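Long-range contacts in 2L protein (Yaba-like disease virus, PDB 3IT8), which probably binds and blocks host tumour necrosis factor through a chain folded like an MHC class I heavy chain: residues D[24-29]-D[176-181]; D[77-82]-D[136-141]; D[86-91]-D[111-116]; D[182-187]-D[285-290]; D[200-205]-D[212-217]. One frame throughout, in Å; residues are numbered along the deposited sequence.

Contact 1: residues D[24-29]-D[176-181]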
# COMPACT_ATOMS: atom_id res chain seq x y z
N HIS D 24 8.60 -30.96 -25.82
CA HIS D 24 8.20 -32.00 -24.87
C HIS D 24 7.61 -31.46 -23.57
O HIS D 24 8.23 -30.62 -22.89
CB HIS D 24 9.40 -32.88 -24.49
CG HIS D 24 9.81 -33.83 -25.56
ND1 HIS D 24 9.09 -34.96 -25.86
CD2 HIS D 24 10.90 -33.85 -26.37
CE1 HIS D 24 9.71 -35.64 -26.81
NE2 HIS D 24 10.81 -34.99 -27.13
N TYR D 25 6.41 -31.91 -23.24
CA TYR D 25 5.76 -31.54 -21.98
C TYR D 25 5.95 -32.80 -21.14
O TYR D 25 5.37 -33.84 -21.45
CB TYR D 25 4.28 -31.28 -22.18
CG TYR D 25 3.61 -30.99 -20.88
CD1 TYR D 25 3.88 -29.81 -20.18
CD2 TYR D 25 2.74 -31.91 -20.30
CE1 TYR D 25 3.32 -29.56 -18.93
CE2 TYR D 25 2.17 -31.67 -19.04
CZ TYR D 25 2.46 -30.50 -18.37
OH TYR D 25 1.91 -30.27 -17.13
N ASN D 26 6.75 -32.73 -20.07
CA ASN D 26 7.04 -33.92 -19.27
C ASN D 26 7.71 -34.83 -20.29
O ASN D 26 8.56 -34.37 -21.04
CB ASN D 26 5.78 -34.59 -18.74
CG ASN D 26 5.16 -33.83 -17.58
OD1 ASN D 26 5.77 -32.92 -17.04
ND2 ASN D 26 3.95 -34.22 -17.20
N ASP D 27 7.34 -36.10 -20.32
CA ASP D 27 7.94 -37.01 -21.30
C ASP D 27 7.04 -37.15 -22.53
O ASP D 27 7.25 -38.06 -23.33
CB ASP D 27 8.22 -38.39 -20.69
CG ASP D 27 6.99 -39.03 -20.05
OD1 ASP D 27 5.88 -38.44 -20.12
OD2 ASP D 27 7.14 -40.14 -19.48
N GLN D 28 6.07 -36.26 -22.69
CA GLN D 28 5.13 -36.31 -23.81
C GLN D 28 5.50 -35.44 -25.02
O GLN D 28 5.57 -34.21 -24.92
CB GLN D 28 3.74 -35.87 -23.35
CG GLN D 28 3.20 -36.61 -22.18
CD GLN D 28 3.08 -38.09 -22.44
OE1 GLN D 28 3.91 -38.88 -21.99
NE2 GLN D 28 2.03 -38.47 -23.17
N LEU D 29 5.71 -36.06 -26.17
CA LEU D 29 6.04 -35.29 -27.35
C LEU D 29 4.82 -34.44 -27.72
O LEU D 29 3.71 -34.93 -27.79
CB LEU D 29 6.42 -36.21 -28.50
CG LEU D 29 6.65 -35.48 -29.82
CD1 LEU D 29 7.81 -34.49 -29.66
CD2 LEU D 29 6.93 -36.50 -30.93
N GLY D 176 -6.20 -34.45 -18.54
CA GLY D 176 -6.67 -35.81 -18.68
C GLY D 176 -5.96 -36.73 -19.66
O GLY D 176 -6.02 -37.95 -19.50
N LYS D 177 -5.27 -36.19 -20.66
CA LYS D 177 -4.63 -37.04 -21.65
C LYS D 177 -3.22 -37.59 -21.45
O LYS D 177 -2.62 -38.07 -22.42
CB LYS D 177 -4.73 -36.37 -23.02
CG LYS D 177 -6.16 -36.21 -23.51
CD LYS D 177 -6.18 -35.97 -25.01
CE LYS D 177 -7.59 -35.90 -25.55
NZ LYS D 177 -7.57 -35.73 -27.04
N ILE D 178 -2.68 -37.56 -20.24
CA ILE D 178 -1.34 -38.13 -20.03
C ILE D 178 -1.26 -38.91 -18.72
O ILE D 178 -2.19 -38.86 -17.93
CB ILE D 178 -0.23 -37.03 -20.02
CG1 ILE D 178 -0.37 -36.14 -18.79
CG2 ILE D 178 -0.33 -36.19 -21.29
CD1 ILE D 178 0.85 -35.31 -18.52
N PRO D 179 -0.16 -39.64 -18.48
CA PRO D 179 -0.01 -40.42 -17.25
C PRO D 179 -0.40 -39.62 -16.02
O PRO D 179 -0.04 -38.45 -15.91
CB PRO D 179 1.46 -40.79 -17.25
CG PRO D 179 1.74 -40.97 -18.66
CD PRO D 179 1.05 -39.76 -19.30
N LYS D 180 -1.15 -40.24 -15.11
CA LYS D 180 -1.57 -39.58 -13.89
C LYS D 180 -0.38 -39.43 -12.93
O LYS D 180 0.60 -40.17 -13.01
CB LYS D 180 -2.66 -40.39 -13.20
CG LYS D 180 -2.19 -41.77 -12.79
CD LYS D 180 -3.09 -42.38 -11.74
CE LYS D 180 -2.49 -43.66 -11.17
NZ LYS D 180 -3.31 -44.20 -10.05
N ASP D 181 -0.47 -38.46 -12.03
CA ASP D 181 0.60 -38.26 -11.06
C ASP D 181 0.74 -39.51 -10.21
O ASP D 181 -0.25 -40.16 -9.86
CB ASP D 181 0.29 -37.05 -10.18
CG ASP D 181 0.79 -35.75 -10.77
OD1 ASP D 181 0.69 -35.58 -12.00
OD2 ASP D 181 1.28 -34.90 -10.01
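Ile178 is the centre of this contact: its two branches diverge from CB and meet different side chains of 24-29. With CG1 set between the backbone N and the carbonyl carbon (chi1 68°), CG2 faces the aliphatic part of Gln28, 3.7 Å from Gln28 CG. The other branch carries CD1 away to the edge of the Tyr25 ring, near its plane, where Ile178 CD1 comes within 3.9 Å of Tyr25 CE2. The same methyl, Ile178 CD1, lies 3.5 Å from Asn26 ND2, while Asn26 OD1 is held elsewhere by Thr2 N. Gln28, bent at chi2, also brings its CD to 4.1 Å from Pro179 CD, the two side chains arriving from opposite directions. No hydrogen bond crosses; the isoleucine and proline carbons pack on a tyrosine edge and on two amide side chains. The backbone of 24-29 is closed by a type II' turn from Tyr25 to Gln28, with Gln28 N bonded to Tyr25 O (2.8 Å) and Tyr25 N to Gln28 O (3.0 Å). Asp27, in that turn, is bonded to the hydroxyls of Tyr208 and Tyr263. A beta hairpin of the MHC-like sheet, strands 18-25 and 28-36, thus meets the linker running from helix 148-174 into the Ig-like domain.

Contact 2: residues D[77-82]-D[136-141]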
# COMPACT_ATOMS: atom_id res chain seq x y z
N LEU D 77 26.93 -23.22 -36.72
CA LEU D 77 27.64 -24.47 -36.83
C LEU D 77 28.77 -24.36 -37.85
O LEU D 77 29.87 -24.87 -37.62
CB LEU D 77 26.66 -25.58 -37.23
CG LEU D 77 27.25 -26.99 -37.34
CD1 LEU D 77 28.20 -27.28 -36.17
CD2 LEU D 77 26.11 -28.00 -37.39
N GLU D 78 28.52 -23.68 -38.97
CA GLU D 78 29.54 -23.50 -40.00
C GLU D 78 30.76 -22.76 -39.44
O GLU D 78 31.89 -23.19 -39.64
CB GLU D 78 28.96 -22.74 -41.20
CG GLU D 78 27.95 -23.55 -42.01
CD GLU D 78 27.41 -22.80 -43.21
OE1 GLU D 78 28.23 -22.28 -44.00
OE2 GLU D 78 26.17 -22.75 -43.39
N GLU D 79 30.52 -21.66 -38.73
CA GLU D 79 31.60 -20.87 -38.15
C GLU D 79 32.38 -21.72 -37.15
O GLU D 79 33.61 -21.71 -37.12
CB GLU D 79 31.04 -19.63 -37.44
CG GLU D 79 30.19 -18.74 -38.33
CD GLU D 79 30.97 -18.09 -39.45
OE1 GLU D 79 31.62 -18.81 -40.23
OE2 GLU D 79 30.94 -16.84 -39.55
N ILE D 80 31.65 -22.46 -36.33
CA ILE D 80 32.27 -23.32 -35.33
C ILE D 80 33.19 -24.35 -35.95
O ILE D 80 34.22 -24.69 -35.38
CB ILE D 80 31.21 -24.06 -34.49
CG1 ILE D 80 30.57 -23.09 -33.49
CG2 ILE D 80 31.83 -25.20 -33.75
CD1 ILE D 80 29.49 -23.72 -32.64
N ASN D 81 32.83 -24.83 -37.13
CA ASN D 81 33.65 -25.83 -37.80
C ASN D 81 34.89 -25.30 -38.52
O ASN D 81 35.72 -26.10 -38.96
CB ASN D 81 32.81 -26.64 -38.78
CG ASN D 81 31.85 -27.56 -38.08
OD1 ASN D 81 32.13 -28.05 -36.99
ND2 ASN D 81 30.71 -27.82 -38.70
N LYS D 82 35.04 -23.98 -38.64
CA LYS D 82 36.21 -23.44 -39.31
C LYS D 82 37.49 -23.67 -38.49
O LYS D 82 38.52 -24.07 -39.05
CB LYS D 82 36.01 -21.95 -39.61
CG LYS D 82 35.04 -21.74 -40.76
CD LYS D 82 34.85 -20.28 -41.09
CE LYS D 82 33.91 -20.11 -42.27
NZ LYS D 82 33.59 -18.68 -42.54
N PRO D 136 33.49 -20.35 -28.67
CA PRO D 136 33.78 -19.45 -29.79
C PRO D 136 32.71 -18.38 -29.98
O PRO D 136 31.53 -18.70 -30.13
CB PRO D 136 33.88 -20.40 -30.98
CG PRO D 136 32.90 -21.47 -30.63
CD PRO D 136 33.18 -21.71 -29.15
N LYS D 137 33.11 -17.12 -29.97
CA LYS D 137 32.16 -16.03 -30.15
C LYS D 137 31.83 -15.83 -31.63
O LYS D 137 32.33 -14.91 -32.28
CB LYS D 137 32.70 -14.75 -29.51
CG LYS D 137 32.58 -14.75 -27.98
CD LYS D 137 33.10 -13.48 -27.35
CE LYS D 137 34.62 -13.39 -27.47
NZ LYS D 137 35.16 -12.15 -26.83
N VAL D 138 30.97 -16.70 -32.14
CA VAL D 138 30.54 -16.68 -33.52
C VAL D 138 29.05 -16.95 -33.60
O VAL D 138 28.43 -17.35 -32.62
CB VAL D 138 31.27 -17.77 -34.33
CG1 VAL D 138 32.75 -17.67 -34.10
CG2 VAL D 138 30.76 -19.14 -33.93
N GLY D 139 28.48 -16.73 -34.79
CA GLY D 139 27.06 -16.96 -34.98
C GLY D 139 26.14 -16.34 -33.94
O GLY D 139 26.27 -15.17 -33.57
N MET D 140 25.20 -17.15 -33.48
CA MET D 140 24.22 -16.73 -32.49
C MET D 140 24.83 -16.53 -31.11
O MET D 140 24.13 -16.19 -30.17
CB MET D 140 23.13 -17.79 -32.36
CG MET D 140 23.66 -19.05 -31.71
SD MET D 140 22.38 -20.13 -31.08
CE MET D 140 22.57 -21.53 -32.17
N LEU D 141 26.14 -16.75 -31.00
CA LEU D 141 26.80 -16.63 -29.72
C LEU D 141 27.47 -15.29 -29.39
O LEU D 141 27.97 -15.12 -28.28
CB LEU D 141 27.82 -17.76 -29.56
CG LEU D 141 27.22 -19.17 -29.51
CD1 LEU D 141 28.34 -20.20 -29.48
CD2 LEU D 141 26.34 -19.31 -28.28
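Glu79 and Val138 have the closest backbones, their CA atoms 6.3 Å apart, and Ile80 faces Pro136 at a CA separation of 6.9 Å. The first member of each pair belongs to the last turns of a helix, the second to an irregular loop that folds back on itself twice. An inverse gamma turn centred on Lys137 bonds Val138 N to Pro136 O (2.9 Å), and Leu141 N then reaches Val138 O at 2.9 Å. Gly139 between them has a positive phi (49°), a region that favours glycine. In this folded loop Pro136 and Val138 both point toward the helix. Val138 CG2 lies 3.6 Å from Glu79 CB. Ile80 touches both loop residues with one atom: its CG1 is 4.0 Å from Pro136 CG and equally far from Val138 CG2, the isoleucine crossing the valine at about a right angle. No hydrogen bond joins the segments, and the closest atoms are carbons. The carboxylate of Glu79, bent at chi2, stays beside the helix, where Lys82 NZ reaches back to the syn lone pair of Glu79 OE1 (3.0 Å), a salt bridge within the segment. Further along 136-141, Met140 N bonds Thr76 OG1 of helix 61-82, and the Met140 side chain rests on Leu72 and Met73 of that helix. Ile80 also touches Leu91 of strand 90-100 and Leu117 of strand 115-121, so it meets both the loop and the sheet.

Contact 3: residues D[86-91]-D[111-116]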
# COMPACT_ATOMS: atom_id res chain seq x y z
N THR D 86 37.44 -27.33 -33.07
CA THR D 86 36.09 -27.25 -32.52
C THR D 86 35.12 -28.09 -33.35
O THR D 86 34.09 -28.53 -32.84
CB THR D 86 35.58 -25.79 -32.50
OG1 THR D 86 36.61 -24.92 -32.02
CG2 THR D 86 34.37 -25.67 -31.59
N LYS D 87 35.45 -28.28 -34.62
CA LYS D 87 34.63 -29.05 -35.56
C LYS D 87 33.68 -30.02 -34.85
O LYS D 87 34.12 -30.87 -34.08
CB LYS D 87 35.52 -29.81 -36.54
CG LYS D 87 34.76 -30.59 -37.61
CD LYS D 87 35.70 -31.10 -38.69
CE LYS D 87 36.35 -29.95 -39.44
NZ LYS D 87 37.27 -30.44 -40.50
N THR D 88 32.39 -29.88 -35.12
CA THR D 88 31.39 -30.73 -34.48
C THR D 88 30.37 -31.24 -35.48
O THR D 88 30.14 -30.63 -36.52
CB THR D 88 30.63 -29.97 -33.39
OG1 THR D 88 31.55 -29.43 -32.44
CG2 THR D 88 29.67 -30.90 -32.67
N THR D 89 29.74 -32.36 -35.12
CA THR D 89 28.72 -33.00 -35.94
C THR D 89 27.43 -32.20 -35.93
O THR D 89 26.79 -32.03 -36.98
CB THR D 89 28.37 -34.37 -35.40
OG1 THR D 89 29.57 -35.10 -35.15
CG2 THR D 89 27.51 -35.12 -36.38
N SER D 90 27.04 -31.73 -34.75
CA SER D 90 25.80 -30.98 -34.60
C SER D 90 25.82 -29.91 -33.51
O SER D 90 26.75 -29.84 -32.71
CB SER D 90 24.66 -31.94 -34.31
OG SER D 90 24.89 -32.60 -33.08
N LEU D 91 24.76 -29.11 -33.50
CA LEU D 91 24.57 -28.02 -32.55
C LEU D 91 23.14 -28.07 -32.05
O LEU D 91 22.21 -28.33 -32.81
CB LEU D 91 24.83 -26.69 -33.25
CG LEU D 91 24.98 -25.48 -32.34
CD1 LEU D 91 26.12 -25.72 -31.36
CD2 LEU D 91 25.27 -24.24 -33.18
N GLU D 111 24.47 -26.56 -26.64
CA GLU D 111 25.42 -27.65 -26.49
C GLU D 111 25.85 -28.17 -27.86
O GLU D 111 25.18 -27.96 -28.87
CB GLU D 111 24.87 -28.78 -25.63
CG GLU D 111 23.57 -29.34 -26.10
CD GLU D 111 23.09 -30.47 -25.22
OE1 GLU D 111 23.26 -30.37 -23.97
OE2 GLU D 111 22.54 -31.46 -25.77
N THR D 112 26.99 -28.84 -27.87
CA THR D 112 27.60 -29.39 -29.07
C THR D 112 27.66 -30.89 -28.93
O THR D 112 27.43 -31.42 -27.84
CB THR D 112 29.02 -28.78 -29.22
OG1 THR D 112 28.98 -27.72 -30.17
CG2 THR D 112 30.03 -29.81 -29.62
N ALA D 113 27.94 -31.60 -30.01
CA ALA D 113 28.03 -33.05 -29.93
C ALA D 113 29.17 -33.41 -28.96
O ALA D 113 29.20 -34.51 -28.40
CB ALA D 113 28.32 -33.64 -31.31
N ASN D 114 30.08 -32.46 -28.75
CA ASN D 114 31.22 -32.63 -27.86
C ASN D 114 30.90 -32.29 -26.41
O ASN D 114 31.69 -32.56 -25.51
CB ASN D 114 32.40 -31.78 -28.32
CG ASN D 114 32.75 -32.02 -29.76
OD1 ASN D 114 32.92 -33.16 -30.19
ND2 ASN D 114 32.87 -30.93 -30.52
N GLY D 115 29.73 -31.69 -26.18
CA GLY D 115 29.33 -31.33 -24.83
C GLY D 115 28.84 -29.90 -24.68
O GLY D 115 28.91 -29.13 -25.63
N PRO D 116 28.35 -29.52 -23.49
CA PRO D 116 27.84 -28.17 -23.22
C PRO D 116 28.79 -27.09 -23.68
O PRO D 116 30.00 -27.20 -23.49
CB PRO D 116 27.65 -28.17 -21.71
CG PRO D 116 28.65 -29.17 -21.24
CD PRO D 116 28.47 -30.28 -22.24
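Thr88 and Ala113 meet through methyl groups, Thr88 CG2 lying 3.3 Å from Ala113 CB, and the hydroxyl side of the same threonine faces the amide of Asn114. Thr88 and Asn114 approach from opposite directions; Thr88 OG1 and Asn114 ND2 are close, but the hydrogen-bond angle is too poor to count as a bond. Next along the chain, the backbone joins: Ala113 N donates to Ser90 O over 3.4 Å, a weak bond bent to 140°. Ser90 OG adds a loose contact to the Ala113 methyl. One residue further, Leu91 and Thr112 form an antiparallel non-hydrogen-bonded pair with CA atoms 4.8 Å apart. Leu91, its CG swung opposite the main-chain nitrogen (chi1 -167°), brings CD1 to 3.5 Å from Glu111 O and close to Thr112 OG1. These pairings belong to the hairpin of strands 90-100 and 103-112 in the antiparallel sheet that forms the floor of an MHC-like platform, at the point where strand 103-112 turns into strand 115-121. That turn is type I, closed by Gly115 N to Thr112 O (2.8 Å) and Thr112 N to Gly115 O (3.0 Å), and it brings Ala113 and Asn114 up to Thr88. On the other segment Thr88 OG1 donates to Thr86 O at 2.7 Å, consistent with a fixed rotation of the threonine that leaves CG2 toward Ala113. Further out, Asn81 OD1 of helix 61-82 receives Thr88 N, Glu111 OE1 is bonded to Tyr243 OH, and Leu91 packs against Met73 and Thr76 of that helix.

Contact 4: residues D[182-187]-D[285-290]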
# COMPACT_ATOMS: atom_id res chain seq x y z
N THR D 182 1.98 -39.85 -9.87
CA THR D 182 2.23 -41.01 -9.04
C THR D 182 3.31 -40.73 -7.99
O THR D 182 4.46 -40.41 -8.33
CB THR D 182 2.64 -42.21 -9.89
OG1 THR D 182 1.48 -42.69 -10.58
CG2 THR D 182 3.25 -43.32 -9.04
N THR D 183 2.93 -40.86 -6.72
CA THR D 183 3.85 -40.60 -5.63
C THR D 183 4.87 -41.69 -5.44
O THR D 183 4.54 -42.86 -5.41
CB THR D 183 3.10 -40.41 -4.34
OG1 THR D 183 2.00 -39.52 -4.56
CG2 THR D 183 4.03 -39.83 -3.29
N PRO D 184 6.14 -41.32 -5.30
CA PRO D 184 7.21 -42.30 -5.12
C PRO D 184 7.38 -42.79 -3.68
O PRO D 184 6.75 -42.29 -2.75
CB PRO D 184 8.42 -41.52 -5.58
CG PRO D 184 8.15 -40.18 -4.99
CD PRO D 184 6.68 -39.96 -5.34
N THR D 185 8.26 -43.78 -3.55
CA THR D 185 8.62 -44.39 -2.28
C THR D 185 10.07 -44.00 -2.10
O THR D 185 10.86 -44.16 -3.02
CB THR D 185 8.54 -45.91 -2.36
OG1 THR D 185 7.18 -46.31 -2.45
CG2 THR D 185 9.19 -46.54 -1.15
N VAL D 186 10.43 -43.50 -0.93
CA VAL D 186 11.82 -43.10 -0.73
C VAL D 186 12.44 -43.85 0.42
O VAL D 186 11.78 -44.21 1.39
CB VAL D 186 11.93 -41.58 -0.46
CG1 VAL D 186 13.39 -41.14 -0.51
CG2 VAL D 186 11.10 -40.81 -1.46
N LYS D 187 13.74 -44.10 0.28
CA LYS D 187 14.53 -44.79 1.29
C LYS D 187 15.96 -44.31 1.12
O LYS D 187 16.46 -44.24 -0.00
CB LYS D 187 14.44 -46.30 1.08
CG LYS D 187 13.04 -46.86 1.30
CD LYS D 187 12.76 -48.05 0.40
CE LYS D 187 11.30 -48.48 0.51
NZ LYS D 187 10.94 -49.49 -0.52
N HIS D 285 9.43 -33.17 -5.71
CA HIS D 285 8.62 -33.78 -6.76
C HIS D 285 7.20 -33.20 -6.72
O HIS D 285 6.78 -32.64 -5.71
CB HIS D 285 8.57 -35.28 -6.55
CG HIS D 285 7.79 -36.00 -7.60
ND1 HIS D 285 8.31 -36.28 -8.84
CD2 HIS D 285 6.52 -36.45 -7.61
CE1 HIS D 285 7.39 -36.89 -9.57
NE2 HIS D 285 6.29 -37.00 -8.85
N ASP D 286 6.46 -33.32 -7.82
CA ASP D 286 5.10 -32.79 -7.89
C ASP D 286 4.23 -33.31 -6.76
O ASP D 286 3.51 -32.55 -6.11
CB ASP D 286 4.48 -33.09 -9.25
CG ASP D 286 4.85 -32.05 -10.30
OD1 ASP D 286 5.88 -31.36 -10.11
OD2 ASP D 286 4.12 -31.94 -11.32
N THR D 287 4.29 -34.61 -6.52
CA THR D 287 3.55 -35.20 -5.41
C THR D 287 4.51 -34.88 -4.27
O THR D 287 5.71 -34.88 -4.48
CB THR D 287 3.40 -36.73 -5.60
OG1 THR D 287 4.69 -37.36 -5.59
CG2 THR D 287 2.74 -37.01 -6.96
N LEU D 288 4.01 -34.60 -3.07
CA LEU D 288 4.89 -34.22 -1.95
C LEU D 288 5.82 -33.05 -2.29
O LEU D 288 7.00 -33.25 -2.52
CB LEU D 288 5.74 -35.41 -1.43
CG LEU D 288 6.82 -36.36 -2.03
CD1 LEU D 288 6.17 -37.28 -3.03
CD2 LEU D 288 7.99 -35.63 -2.64
N GLU D 289 5.28 -31.83 -2.32
CA GLU D 289 6.07 -30.62 -2.66
C GLU D 289 7.56 -30.72 -2.31
O GLU D 289 8.42 -30.37 -3.11
CB GLU D 289 5.45 -29.39 -1.99
CG GLU D 289 4.06 -29.05 -2.52
CD GLU D 289 3.52 -27.74 -1.95
OE1 GLU D 289 3.41 -27.62 -0.71
OE2 GLU D 289 3.21 -26.82 -2.74
N ALA D 290 7.87 -31.19 -1.11
CA ALA D 290 9.26 -31.35 -0.69
C ALA D 290 9.31 -32.09 0.64
O ALA D 290 8.97 -31.53 1.68
CB ALA D 290 9.93 -30.01 -0.57
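Leu288 overlaps Thr183 and Pro184 with a single methyl: its CD1 lies 3.3 Å from Thr183 CG2 and 3.6 Å from Pro184 CD, the leucine and proline reaching toward each other tip to tip. In the Ig-like domain this joins the entry into the first strand, 185-189, to the loop between the last two, 279-284 and 291-293, which belong to the other sheet of the sandwich. Leu288 has a positive phi (53°), and its side chain points toward 182-187. Beside it stands Thr287, and Thr287 CA is 5.4 Å from Thr183 CA, the nearest such pair between the segments. Thr287 CB approaches Thr183 OG1 to 3.3 Å, and the two threonine side chains meet at a slant. No hydrogen bond links the segments, which meet by van der Waals packing. Pro184 continues inward onto Val204 and Phe207 of strand 198-207, while His285 meets the ring of Phe207 with the planes at about 60°, so both segments close over the same end of the sandwich. The imidazole of His285 also reaches toward the linker, with His285 NE2 3.9 Å from Thr182 O.

Contact 5: residues D[200-205]-D[212-217]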
# COMPACT_ATOMS: atom_id res chain seq x y z
N LEU D 200 26.04 -42.31 1.20
CA LEU D 200 24.60 -42.23 1.35
C LEU D 200 23.92 -42.38 0.01
O LEU D 200 24.35 -41.80 -0.99
CB LEU D 200 24.20 -40.92 2.02
CG LEU D 200 24.42 -40.97 3.53
CD1 LEU D 200 24.29 -39.60 4.14
CD2 LEU D 200 23.39 -41.92 4.13
N GLU D 201 22.85 -43.17 -0.02
CA GLU D 201 22.13 -43.41 -1.25
C GLU D 201 20.65 -43.16 -1.07
O GLU D 201 19.97 -43.89 -0.33
CB GLU D 201 22.35 -44.84 -1.70
CG GLU D 201 21.66 -45.18 -3.00
CD GLU D 201 21.81 -46.64 -3.34
OE1 GLU D 201 22.97 -47.11 -3.42
OE2 GLU D 201 20.78 -47.32 -3.53
N CYS D 202 20.14 -42.14 -1.76
CA CYS D 202 18.73 -41.78 -1.71
C CYS D 202 18.09 -42.42 -2.92
O CYS D 202 18.51 -42.16 -4.04
CB CYS D 202 18.59 -40.26 -1.79
SG CYS D 202 16.97 -39.58 -1.33
N THR D 203 17.10 -43.28 -2.72
CA THR D 203 16.44 -43.90 -3.86
C THR D 203 14.95 -43.60 -3.84
O THR D 203 14.25 -43.85 -2.85
CB THR D 203 16.63 -45.42 -3.89
OG1 THR D 203 15.43 -46.05 -3.45
CG2 THR D 203 17.78 -45.83 -2.99
N VAL D 204 14.48 -43.05 -4.95
CA VAL D 204 13.09 -42.68 -5.12
C VAL D 204 12.46 -43.67 -6.10
O VAL D 204 12.89 -43.79 -7.23
CB VAL D 204 12.98 -41.22 -5.65
CG1 VAL D 204 11.54 -40.74 -5.58
CG2 VAL D 204 13.90 -40.32 -4.83
N ASN D 205 11.43 -44.37 -5.65
CA ASN D 205 10.79 -45.39 -6.47
C ASN D 205 9.46 -45.09 -7.11
O ASN D 205 8.49 -44.69 -6.44
CB ASN D 205 10.66 -46.68 -5.67
CG ASN D 205 12.00 -47.25 -5.30
OD1 ASN D 205 12.84 -47.47 -6.17
ND2 ASN D 205 12.21 -47.49 -4.01
N VAL D 212 12.56 -34.90 -11.14
CA VAL D 212 12.78 -35.04 -9.71
C VAL D 212 14.09 -34.39 -9.40
O VAL D 212 15.03 -34.46 -10.18
CB VAL D 212 12.86 -36.52 -9.27
CG1 VAL D 212 13.56 -36.64 -7.94
CG2 VAL D 212 11.48 -37.09 -9.14
N ILE D 213 14.14 -33.71 -8.27
CA ILE D 213 15.36 -33.07 -7.85
C ILE D 213 15.60 -33.43 -6.41
O ILE D 213 14.67 -33.56 -5.61
CB ILE D 213 15.31 -31.55 -8.02
CG1 ILE D 213 15.26 -31.21 -9.52
CG2 ILE D 213 16.54 -30.92 -7.40
CD1 ILE D 213 15.19 -29.74 -9.83
N THR D 214 16.87 -33.59 -6.09
CA THR D 214 17.27 -34.00 -4.78
C THR D 214 18.29 -33.04 -4.18
O THR D 214 19.22 -32.59 -4.87
CB THR D 214 17.85 -35.42 -4.88
OG1 THR D 214 17.40 -36.19 -3.77
CG2 THR D 214 19.36 -35.40 -4.88
N LYS D 215 18.11 -32.73 -2.90
CA LYS D 215 19.03 -31.86 -2.16
C LYS D 215 19.53 -32.54 -0.90
O LYS D 215 18.75 -33.08 -0.12
CB LYS D 215 18.35 -30.54 -1.76
CG LYS D 215 18.10 -29.59 -2.90
CD LYS D 215 17.66 -28.23 -2.43
CE LYS D 215 17.63 -27.27 -3.60
NZ LYS D 215 17.53 -25.84 -3.19
N TRP D 216 20.85 -32.52 -0.72
CA TRP D 216 21.46 -33.10 0.47
C TRP D 216 21.82 -31.98 1.43
O TRP D 216 22.65 -31.12 1.12
CB TRP D 216 22.71 -33.91 0.11
CG TRP D 216 22.39 -35.15 -0.63
CD1 TRP D 216 22.29 -35.30 -1.97
CD2 TRP D 216 22.04 -36.43 -0.06
NE1 TRP D 216 21.91 -36.58 -2.29
CE2 TRP D 216 21.75 -37.30 -1.13
CE3 TRP D 216 21.96 -36.91 1.25
CZ2 TRP D 216 21.38 -38.63 -0.93
CZ3 TRP D 216 21.58 -38.24 1.45
CH2 TRP D 216 21.30 -39.09 0.36
N ILE D 217 21.19 -32.00 2.61
CA ILE D 217 21.41 -30.97 3.62
C ILE D 217 21.79 -31.56 4.97
O ILE D 217 21.16 -32.51 5.43
CB ILE D 217 20.15 -30.12 3.79
CG1 ILE D 217 19.73 -29.54 2.44
CG2 ILE D 217 20.40 -29.03 4.78
CD1 ILE D 217 18.42 -28.82 2.47
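The indole NE1 of Trp216 donates to Asp267 OD2 of strand 263-271, which ties down the polar edge of a ring whose six-membered part lies against Leu200 and Cys202. Across the contact, Trp216 CZ2 comes to 3.3 Å from Cys202 CB, while Trp216 CZ3 is 3.8 Å from Leu200 CB. Both carbons approach obliquely; the backbone N of Cys202 lies in the ring plane, at the edge. Cys202 SG sits 5.2 Å from the centroid of the six-membered ring of Trp216, 41° off its normal, an oblique sulfur-aromatic contact. Thr214 also comes near, with Thr214 OG1 4.2 Å from Cys202 SG. Strands 200-205 and 213-217 are not sheet partners: their axes come no closer than 9.8 Å and run nearly antiparallel at 152°, a spacing filled by side chains. Leu200, Cys202, Thr214 and Trp216, alternate residues on each strand, all point into that gap. Cys202 SG is bonded to Cys281 SG of strand 279-284, in the sheet that holds Trp216. A disulfide between the two sheets with a tryptophan packed against it is the central pin of the immunoglobulin fold.

In the fold
Contacts 2 and 3 belong to the MHC-like platform, contacts 4 and 5 to the Ig-like domain, and contact 1 lies where the chain passes from one to the other. Along the sequence contact 1 closes a loop within which contact 2 is nested, and contact 3 inside that; contact 5 is likewise nested within contact 4. Within each domain the pair touches, with centres 11 Å apart, whereas the centres of contacts 2 and 4 are about 43 Å apart. Contact 1 meets contact 4 through Asp181, at 17 Å between centres. Neighbouring strands 185-189 and 198-207 join contacts 4 and 5, so linker, first strand and sandwich core follow one another in space as in sequence.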